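Local atomic coordinates of uncharacterized protein (Magnetospirillum magneticum AMB-1, PDB entry 5MU5), a protein that probably transfers sugars to flagellin as a Maf glycosyltransferase and is involved in the formation of bacterial flagella. Residues T273-V278 against L404-L409; G397-L402 against G477-R482; W471-L476 against V496-T501. All blocks are in the same frame, centred on the assembly; numbering follows the deposited sequence.

Contact 1 of 3, residues T273-V278 against L404-L409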
loop_
_atom_site.group_PDB
_atom_site.type_symbol
_atom_site.label_atom_id
_atom_site.label_comp_id
_atom_site.label_asym_id
_atom_site.label_seq_id
_atom_site.Cartn_x
_atom_site.Cartn_y
_atom_site.Cartn_z
ATOM N N THR A 273 -30.945 -0.962 16.412
ATOM C CA THR A 273 -30.819 0.411 16.882
ATOM C C THR A 273 -29.985 1.186 15.861
ATOM O O THR A 273 -28.946 0.705 15.415
ATOM C CB THR A 273 -30.109 0.502 18.245
ATOM O OG1 THR A 273 -30.797 -0.309 19.187
ATOM C CG2 THR A 273 -30.106 1.925 18.771
ATOM N N PRO A 274 -30.441 2.379 15.477
ATOM C CA PRO A 274 -29.611 3.127 14.548
ATOM C C PRO A 274 -28.374 3.675 15.227
ATOM O O PRO A 274 -28.350 3.845 16.430
ATOM C CB PRO A 274 -30.515 4.271 14.068
ATOM C CG PRO A 274 -31.698 4.265 14.942
ATOM C CD PRO A 274 -31.666 3.084 15.856
ATOM N N VAL A 275 -27.357 3.951 14.438
ATOM C CA VAL A 275 -26.141 4.537 14.940
ATOM C C VAL A 275 -25.886 5.875 14.232
ATOM O O VAL A 275 -26.112 6.017 13.024
ATOM C CB VAL A 275 -24.952 3.556 14.797
ATOM C CG1 VAL A 275 -24.535 3.405 13.348
ATOM C CG2 VAL A 275 -23.774 4.049 15.618
ATOM N N PHE A 276 -25.462 6.860 15.023
ATOM C CA PHE A 276 -25.059 8.157 14.528
ATOM C C PHE A 276 -23.555 8.222 14.572
ATOM O O PHE A 276 -22.971 8.129 15.656
ATOM C CB PHE A 276 -25.588 9.300 15.380
ATOM C CG PHE A 276 -27.064 9.459 15.351
ATOM C CD1 PHE A 276 -27.869 8.742 14.458
ATOM C CD2 PHE A 276 -27.651 10.361 16.194
ATOM C CE1 PHE A 276 -29.221 8.933 14.438
ATOM C CE2 PHE A 276 -29.014 10.549 16.176
ATOM C CZ PHE A 276 -29.798 9.839 15.308
ATOM N N ILE A 277 -22.944 8.352 13.395
ATOM C CA ILE A 277 -21.495 8.449 13.260
ATOM C C ILE A 277 -21.194 9.906 13.057
ATOM O O ILE A 277 -21.682 10.508 12.116
ATOM C CB ILE A 277 -21.002 7.598 12.094
ATOM C CG1 ILE A 277 -21.172 6.125 12.470
ATOM C CG2 ILE A 277 -19.538 7.884 11.802
ATOM C CD1 ILE A 277 -21.275 5.192 11.301
ATOM N N VAL A 278 -20.406 10.470 13.958
ATOM C CA VAL A 278 -20.205 11.894 13.997
ATOM C C VAL A 278 -18.751 12.228 13.771
ATOM O O VAL A 278 -17.905 11.855 14.561
ATOM C CB VAL A 278 -20.618 12.483 15.363
ATOM C CG1 VAL A 278 -20.565 13.990 15.321
ATOM C CG2 VAL A 278 -22.026 12.041 15.733
ATOM N N LEU A 404 -19.690 -4.403 14.427
ATOM C CA LEU A 404 -20.451 -4.705 15.626
ATOM C C LEU A 404 -21.880 -5.141 15.352
ATOM O O LEU A 404 -22.498 -5.770 16.188
ATOM C CB LEU A 404 -20.469 -3.498 16.545
ATOM C CG LEU A 404 -19.090 -3.140 17.074
ATOM C CD1 LEU A 404 -19.262 -1.906 17.937
ATOM C CD2 LEU A 404 -18.453 -4.285 17.850
ATOM N N GLY A 405 -22.393 -4.827 14.179
ATOM C CA GLY A 405 -23.692 -5.313 13.777
ATOM C C GLY A 405 -24.666 -4.229 13.380
ATOM O O GLY A 405 -25.747 -4.540 12.920
ATOM N N PHE A 406 -24.302 -2.968 13.567
ATOM C CA PHE A 406 -25.181 -1.878 13.189
ATOM C C PHE A 406 -25.364 -1.835 11.674
ATOM O O PHE A 406 -24.447 -2.135 10.925
ATOM C CB PHE A 406 -24.662 -0.551 13.739
ATOM C CG PHE A 406 -24.597 -0.522 15.245
ATOM C CD1 PHE A 406 -25.753 -0.353 15.993
ATOM C CD2 PHE A 406 -23.404 -0.688 15.903
ATOM C CE1 PHE A 406 -25.711 -0.359 17.375
ATOM C CE2 PHE A 406 -23.346 -0.666 17.288
ATOM C CZ PHE A 406 -24.496 -0.489 18.026
ATOM N N ARG A 407 -26.575 -1.500 11.245
ATOM C CA ARG A 407 -26.935 -1.510 9.845
ATOM C C ARG A 407 -27.617 -0.236 9.358
ATOM O O ARG A 407 -27.424 0.146 8.204
ATOM C CB ARG A 407 -27.782 -2.737 9.557
ATOM C CG ARG A 407 -27.025 -4.058 9.762
ATOM C CD ARG A 407 -25.952 -4.252 8.701
ATOM N NE ARG A 407 -25.188 -5.495 8.873
ATOM C CZ ARG A 407 -24.069 -5.619 9.575
ATOM N NH1 ARG A 407 -23.540 -4.576 10.213
ATOM N NH2 ARG A 407 -23.452 -6.789 9.626
ATOM N N GLU A 408 -28.375 0.427 10.226
ATOM C CA GLU A 408 -28.973 1.693 9.916
ATOM C C GLU A 408 -28.015 2.754 10.450
ATOM O O GLU A 408 -27.817 2.885 11.649
ATOM C CB GLU A 408 -30.352 1.801 10.543
ATOM C CG GLU A 408 -31.175 2.974 10.007
ATOM C CD GLU A 408 -32.520 3.120 10.710
ATOM O OE1 GLU A 408 -33.071 2.095 11.148
ATOM O OE2 GLU A 408 -33.040 4.246 10.817
ATOM N N LEU A 409 -27.400 3.490 9.543
ATOM C CA LEU A 409 -26.336 4.425 9.884
ATOM C C LEU A 409 -26.676 5.818 9.449
ATOM O O LEU A 409 -27.159 6.008 8.349
ATOM C CB LEU A 409 -25.054 4.056 9.135
ATOM C CG LEU A 409 -24.090 3.025 9.686
ATOM C CD1 LEU A 409 -24.762 1.705 9.991
ATOM C CD2 LEU A 409 -22.977 2.817 8.675
HETATM O O HOH W 1 -28.661 -0.594 13.069
#
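Val275 donates its backbone N-H to the carbonyl of Glu408, N to O 3.0 Å, nearly straight at 165°. This joins the two segments as neighbouring parallel strands, and the same oxygen also receives a C-H...O contact from CA of Pro274. Leu409 CA approaches Val275 O at 3.5 Å, and the backbone ladder continues with a hydrogen bond between Val275 and Tyr410.

On one face of the sheet the side chains of Val275 and Leu409 run side by side. Val275 CG1 touches Leu409 CG at 3.7 Å, a contact made possible because this methyl sits between its own backbone N and carbonyl carbon (chi1 72°). Further along the strand Ile277 slants across Leu409, its CD1 meeting CG and CD2 of the leucine. Phe406 comes in at the other end of the row: its CB lies 4.0 Å from Val275 CG1, while the rim of its ring at CD1 meets Thr273 O, which lies in the ring plane, at 3.4 Å. Over Pro274 CB, the extended chain of Glu408 lays its carboxylate carbon at 4.1 Å; the acid itself is bonded through OE2 to Tyr410 OH.

Further out, one water bridges Thr273 O and Arg407 N. Arg407 NH1 reaches back to Phe406 O (2.7 Å), approaching from above the carbonyl plane, and also bonds Leu402 O, tying the helix end to the linker. Gly405, with positive phi, is the C-prime residue of the Schellman motif that ends helix 393-404 and turns the chain toward strand 408-412, the helix-to-strand connection of an alpha/beta fold. That strand and 275-278 lie between strands 488-491 and 299-303 of the large mixed sheet, with helix 515-528 touching Thr273 and Phe406.

Contact 2 of 3, residues G397-L402 against G477-R482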
loop_
_atom_site.group_PDB
_atom_site.type_symbol
_atom_site.label_atom_id
_atom_site.label_comp_id
_atom_site.label_asym_id
_atom_site.label_seq_id
_atom_site.Cartn_x
_atom_site.Cartn_y
_atom_site.Cartn_z
ATOM N N GLY A 397 -14.748 4.626 12.790
ATOM C CA GLY A 397 -16.080 4.561 13.395
ATOM C C GLY A 397 -17.097 3.867 12.501
ATOM O O GLY A 397 -17.907 3.088 12.961
ATOM N N THR A 398 -17.057 4.143 11.213
ATOM C CA THR A 398 -17.992 3.521 10.295
ATOM C C THR A 398 -17.759 2.029 10.207
ATOM O O THR A 398 -18.703 1.244 10.275
ATOM C CB THR A 398 -17.848 4.141 8.920
ATOM O OG1 THR A 398 -18.103 5.545 9.040
ATOM C CG2 THR A 398 -18.817 3.507 7.942
ATOM N N THR A 399 -16.503 1.619 10.080
ATOM C CA THR A 399 -16.209 0.200 9.908
ATOM C C THR A 399 -16.451 -0.539 11.224
ATOM O O THR A 399 -16.951 -1.669 11.210
ATOM C CB THR A 399 -14.790 -0.074 9.331
ATOM O OG1 THR A 399 -14.660 -1.472 9.028
ATOM C CG2 THR A 399 -13.700 0.283 10.316
ATOM N N ALA A 400 -16.133 0.110 12.350
ATOM C CA ALA A 400 -16.378 -0.490 13.676
ATOM C C ALA A 400 -17.863 -0.722 13.853
ATOM O O ALA A 400 -18.274 -1.765 14.338
ATOM C CB ALA A 400 -15.858 0.392 14.800
ATOM N N ALA A 401 -18.670 0.252 13.457
ATOM C CA ALA A 401 -20.119 0.148 13.622
ATOM C C ALA A 401 -20.712 -1.021 12.835
ATOM O O ALA A 401 -21.569 -1.744 13.331
ATOM C CB ALA A 401 -20.784 1.440 13.207
ATOM N N LEU A 402 -20.243 -1.202 11.608
ATOM C CA LEU A 402 -20.730 -2.277 10.757
ATOM C C LEU A 402 -20.258 -3.620 11.289
ATOM O O LEU A 402 -21.000 -4.590 11.281
ATOM C CB LEU A 402 -20.261 -2.068 9.305
ATOM C CG LEU A 402 -20.892 -0.853 8.632
ATOM C CD1 LEU A 402 -20.076 -0.438 7.412
ATOM C CD2 LEU A 402 -22.348 -1.131 8.262
ATOM N N GLY A 477 -17.408 4.676 1.384
ATOM C CA GLY A 477 -18.304 4.060 0.404
ATOM C C GLY A 477 -18.011 2.589 0.238
ATOM O O GLY A 477 -18.903 1.737 0.161
ATOM N N ARG A 478 -16.750 2.269 0.174
ATOM C CA ARG A 478 -16.363 0.890 -0.003
ATOM C C ARG A 478 -16.788 0.020 1.220
ATOM O O ARG A 478 -17.350 -1.038 1.039
ATOM C CB ARG A 478 -14.849 0.810 -0.288
ATOM C CG ARG A 478 -14.298 -0.611 -0.303
ATOM C CD ARG A 478 -12.826 -0.706 -0.738
ATOM N NE ARG A 478 -11.915 0.053 0.132
ATOM C CZ ARG A 478 -11.387 1.252 -0.148
ATOM N NH1 ARG A 478 -11.651 1.890 -1.292
ATOM N NH2 ARG A 478 -10.567 1.827 0.731
ATOM N N ILE A 479 -16.526 0.430 2.457
ATOM C CA ILE A 479 -16.920 -0.443 3.583
ATOM C C ILE A 479 -18.437 -0.552 3.657
ATOM O O ILE A 479 -18.987 -1.633 3.844
ATOM C CB ILE A 479 -16.291 -0.024 4.951
ATOM C CG1 ILE A 479 -16.428 -1.148 5.979
ATOM C CG2 ILE A 479 -16.910 1.243 5.499
ATOM C CD1 ILE A 479 -15.634 -2.385 5.634
ATOM N N ILE A 480 -19.133 0.547 3.441
ATOM C CA ILE A 480 -20.584 0.504 3.496
ATOM C C ILE A 480 -21.125 -0.437 2.432
ATOM O O ILE A 480 -22.003 -1.263 2.711
ATOM C CB ILE A 480 -21.193 1.904 3.418
ATOM C CG1 ILE A 480 -20.895 2.650 4.732
ATOM C CG2 ILE A 480 -22.692 1.818 3.248
ATOM C CD1 ILE A 480 -21.096 4.148 4.671
ATOM N N GLY A 481 -20.579 -0.334 1.221
ATOM C CA GLY A 481 -20.941 -1.232 0.132
ATOM C C GLY A 481 -20.819 -2.719 0.439
ATOM O O GLY A 481 -21.649 -3.495 0.033
ATOM N N ARG A 482 -19.805 -3.120 1.180
ATOM C CA ARG A 482 -19.644 -4.534 1.537
ATOM C C ARG A 482 -20.743 -5.099 2.465
ATOM O O ARG A 482 -20.857 -6.308 2.604
ATOM C CB ARG A 482 -18.269 -4.770 2.139
ATOM C CG ARG A 482 -17.150 -4.506 1.140
ATOM C CD ARG A 482 -15.769 -4.649 1.759
ATOM N NE ARG A 482 -15.569 -6.012 2.239
ATOM C CZ ARG A 482 -14.584 -6.408 3.046
ATOM N NH1 ARG A 482 -13.675 -5.541 3.492
ATOM N NH2 ARG A 482 -14.517 -7.688 3.416
#
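Ile479 meets three residues of helix 393-404, and its two branches divide the work. CG1 stands anti to the backbone N (chi1 -165°) and crosses Thr399 at about a right angle, reaching OG1 at 3.5 Å; that hydroxyl has its own hydrogen bond to Asp387 O. The other branch, CG2, meets the methyl of Thr398 at 3.8 Å, the two side chains sliding past each other in opposite directions. Leu402 runs past Ile479 in the same manner, Leu402 CD1 4.0 Å from Ile479 CG1. An alanine here is likely to open a gap between the helices, leaving Thr399 without its partner across the contact and Thr398 and Leu402 with Ile480 alone there. One residue on, Ile480 turns CG1 to the methyl of Thr398, at 3.9 Å, here crossing at about a right angle, and to Leu402 CD1 at 4.2 Å.

The segments run nearly parallel, at 9°, with their axes 9.8 Å apart, and no hydrogen bond joins them. Beside this seam Arg478 and Arg482 form salt bridges with Asp388 and Asp387, in the loop before helix 393-404, while the loop residues Asn500 and Tyr483 touch Ile480 of helix 467-482 and Leu402 of helix 393-404, respectively.

Contact 3 of 3, residues W471-L476 against V496-T501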
loop_
_atom_site.group_PDB
_atom_site.type_symbol
_atom_site.label_atom_id
_atom_site.label_comp_id
_atom_site.label_asym_id
_atom_site.label_seq_id
_atom_site.Cartn_x
_atom_site.Cartn_y
_atom_site.Cartn_z
ATOM N N TRP A 471 -9.829 10.002 -0.292
ATOM C CA TRP A 471 -9.474 8.641 0.147
ATOM C C TRP A 471 -10.391 8.231 1.276
ATOM O O TRP A 471 -10.885 7.117 1.309
ATOM C CB TRP A 471 -8.033 8.533 0.650
ATOM C CG TRP A 471 -6.969 8.906 -0.356
ATOM C CD1 TRP A 471 -7.072 8.888 -1.716
ATOM C CD2 TRP A 471 -5.615 9.282 -0.061
ATOM N NE1 TRP A 471 -5.892 9.279 -2.277
ATOM C CE2 TRP A 471 -4.973 9.513 -1.290
ATOM C CE3 TRP A 471 -4.889 9.443 1.125
ATOM C CZ2 TRP A 471 -3.632 9.915 -1.377
ATOM C CZ3 TRP A 471 -3.547 9.852 1.044
ATOM C CH2 TRP A 471 -2.939 10.088 -0.203
ATOM N N THR A 472 -10.636 9.159 2.192
ATOM C CA THR A 472 -11.535 8.909 3.286
ATOM C C THR A 472 -12.905 8.620 2.736
ATOM O O THR A 472 -13.529 7.646 3.138
ATOM C CB THR A 472 -11.580 10.105 4.240
ATOM O OG1 THR A 472 -10.300 10.263 4.847
ATOM C CG2 THR A 472 -12.631 9.889 5.340
ATOM N N ARG A 473 -13.379 9.466 1.816
ATOM C CA ARG A 473 -14.673 9.253 1.164
ATOM C C ARG A 473 -14.767 7.914 0.461
ATOM O O ARG A 473 -15.794 7.224 0.547
ATOM C CB ARG A 473 -14.921 10.348 0.144
ATOM C CG ARG A 473 -16.209 10.199 -0.650
ATOM C CD ARG A 473 -16.135 11.060 -1.898
ATOM N NE ARG A 473 -15.196 10.489 -2.836
ATOM C CZ ARG A 473 -14.814 11.061 -3.971
ATOM N NH1 ARG A 473 -15.310 12.244 -4.327
ATOM N NH2 ARG A 473 -13.929 10.440 -4.745
ATOM N N ASP A 474 -13.725 7.552 -0.292
ATOM C CA ASP A 474 -13.740 6.271 -0.996
ATOM C C ASP A 474 -13.741 5.090 -0.010
ATOM O O ASP A 474 -14.382 4.069 -0.273
ATOM C CB ASP A 474 -12.569 6.152 -1.999
ATOM C CG ASP A 474 -12.703 7.123 -3.216
ATOM O OD1 ASP A 474 -13.630 7.973 -3.281
ATOM O OD2 ASP A 474 -11.852 7.037 -4.125
ATOM N N ALA A 475 -13.043 5.214 1.127
ATOM C CA ALA A 475 -12.999 4.086 2.085
ATOM C C ALA A 475 -14.367 3.896 2.765
ATOM O O ALA A 475 -14.800 2.765 3.013
ATOM C CB ALA A 475 -11.879 4.254 3.101
ATOM N N LEU A 476 -15.070 4.998 2.994
ATOM C CA LEU A 476 -16.408 4.958 3.574
ATOM C C LEU A 476 -17.394 4.285 2.654
ATOM O O LEU A 476 -18.139 3.410 3.087
ATOM C CB LEU A 476 -16.918 6.358 3.899
ATOM C CG LEU A 476 -16.311 7.077 5.097
ATOM C CD1 LEU A 476 -16.866 8.488 5.197
ATOM C CD2 LEU A 476 -16.574 6.313 6.381
ATOM N N VAL A 496 -19.292 16.331 0.801
ATOM C CA VAL A 496 -19.266 15.508 -0.406
ATOM C C VAL A 496 -20.289 14.377 -0.396
ATOM O O VAL A 496 -20.674 13.868 0.658
ATOM C CB VAL A 496 -17.914 14.786 -0.661
ATOM C CG1 VAL A 496 -16.788 15.762 -0.838
ATOM C CG2 VAL A 496 -17.605 13.760 0.427
ATOM N N MET A 497 -20.670 13.972 -1.599
ATOM C CA MET A 497 -21.465 12.781 -1.824
ATOM C C MET A 497 -20.584 11.548 -1.531
ATOM O O MET A 497 -19.450 11.423 -2.022
ATOM C CB MET A 497 -21.925 12.744 -3.297
ATOM C CG MET A 497 -22.834 11.570 -3.645
ATOM S SD MET A 497 -24.432 11.648 -2.788
ATOM C CE MET A 497 -25.275 12.749 -3.942
ATOM N N ILE A 498 -21.099 10.644 -0.715
ATOM C CA ILE A 498 -20.428 9.393 -0.413
ATOM C C ILE A 498 -21.241 8.252 -1.049
ATOM O O ILE A 498 -22.455 8.168 -0.858
ATOM C CB ILE A 498 -20.323 9.196 1.103
ATOM C CG1 ILE A 498 -19.614 10.405 1.739
ATOM C CG2 ILE A 498 -19.598 7.908 1.425
ATOM C CD1 ILE A 498 -19.728 10.472 3.248
ATOM N N GLU A 499 -20.584 7.409 -1.835
ATOM C CA GLU A 499 -21.236 6.232 -2.419
ATOM C C GLU A 499 -21.865 5.355 -1.344
ATOM O O GLU A 499 -21.355 5.253 -0.225
ATOM C CB GLU A 499 -20.224 5.326 -3.146
ATOM C CG GLU A 499 -19.641 5.875 -4.419
ATOM C CD GLU A 499 -18.634 4.919 -5.055
ATOM O OE1 GLU A 499 -18.999 3.762 -5.371
ATOM O OE2 GLU A 499 -17.471 5.324 -5.262
ATOM N N ASN A 500 -22.932 4.671 -1.734
ATOM C CA ASN A 500 -23.674 3.773 -0.879
ATOM C C ASN A 500 -24.354 4.437 0.311
ATOM O O ASN A 500 -24.624 3.778 1.311
ATOM C CB ASN A 500 -22.773 2.633 -0.451
ATOM C CG ASN A 500 -22.351 1.792 -1.617
ATOM O OD1 ASN A 500 -23.189 1.339 -2.346
ATOM N ND2 ASN A 500 -21.068 1.569 -1.782
ATOM N N THR A 501 -24.643 5.729 0.188
ATOM C CA THR A 501 -25.355 6.482 1.222
ATOM C C THR A 501 -26.463 7.235 0.544
ATOM O O THR A 501 -26.356 7.518 -0.635
ATOM C CB THR A 501 -24.462 7.546 1.928
ATOM O OG1 THR A 501 -24.115 8.580 0.998
ATOM C CG2 THR A 501 -23.220 6.939 2.476
HETATM O O HOH W 2 -17.574 7.000 -1.485
HETATM O O HOH W 3 -18.136 13.146 -3.931
HETATM O O HOH W 4 -16.493 7.535 -3.874
#
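Arg473 lays the aliphatic part of its chain against Val496 and the carbonyl of Met497: CD meets Val496 CG2 at 3.9 Å, crossing at about a right angle, and lies 3.3 Å from Met497 O. A bend at chi3 (71°) carries the guanidinium round to its sequence neighbour Asp474. NE and NH2 grip Asp474 OD1 side-on, at 3.0 and 2.9 Å, with the oxygen in the guanidinium plane, which should restrict its turning. NH1 forms a further salt bridge with Glu455.

One helical turn on, the contact is apolar. Ile498 presses CG2 onto Leu476 CB at 4.0 Å, the two side chains slanting across each other, and its CD1 meets Leu476 CD1.

No direct hydrogen bond crosses the contact; three waters link the sides instead. One connects Arg473 O to Glu499 N, another Arg473 NH1 to Met497 O, and the third donates to both Asp474 OD1 and Glu499 OE2, 5.1 Å apart, probably easing, with Arg473, the repulsion of the two carboxylates. The type II turn from Ile498 to Thr501, where Thr501 OG1 donates to Ile498 O, belongs to the loop connecting parallel strands 488-491 and 502-503, which packs on helix 467-482.

Along the chain the contacts open with strand 275-278 and close with the loop before strand 502-503. Contacts 1 and 2 interleave, as do contacts 2 and 3, whereas contact 1 is complete before contact 3 begins. The centres of contacts 1 and 2 lie about 10 Å apart, as do those of 2 and 3, while 1 and 3 are about 16 Å apart, their nearest atoms about 6 Å. Helix 393-404 leads straight into strand 408-412, linking contacts 1 and 2; helix 467-482 serves contacts 2 and 3, where Asn500 ND2 reaches Gly477 O. Together they join both helices and the loop before strand 502-503 to strands 275-278 and 408-412.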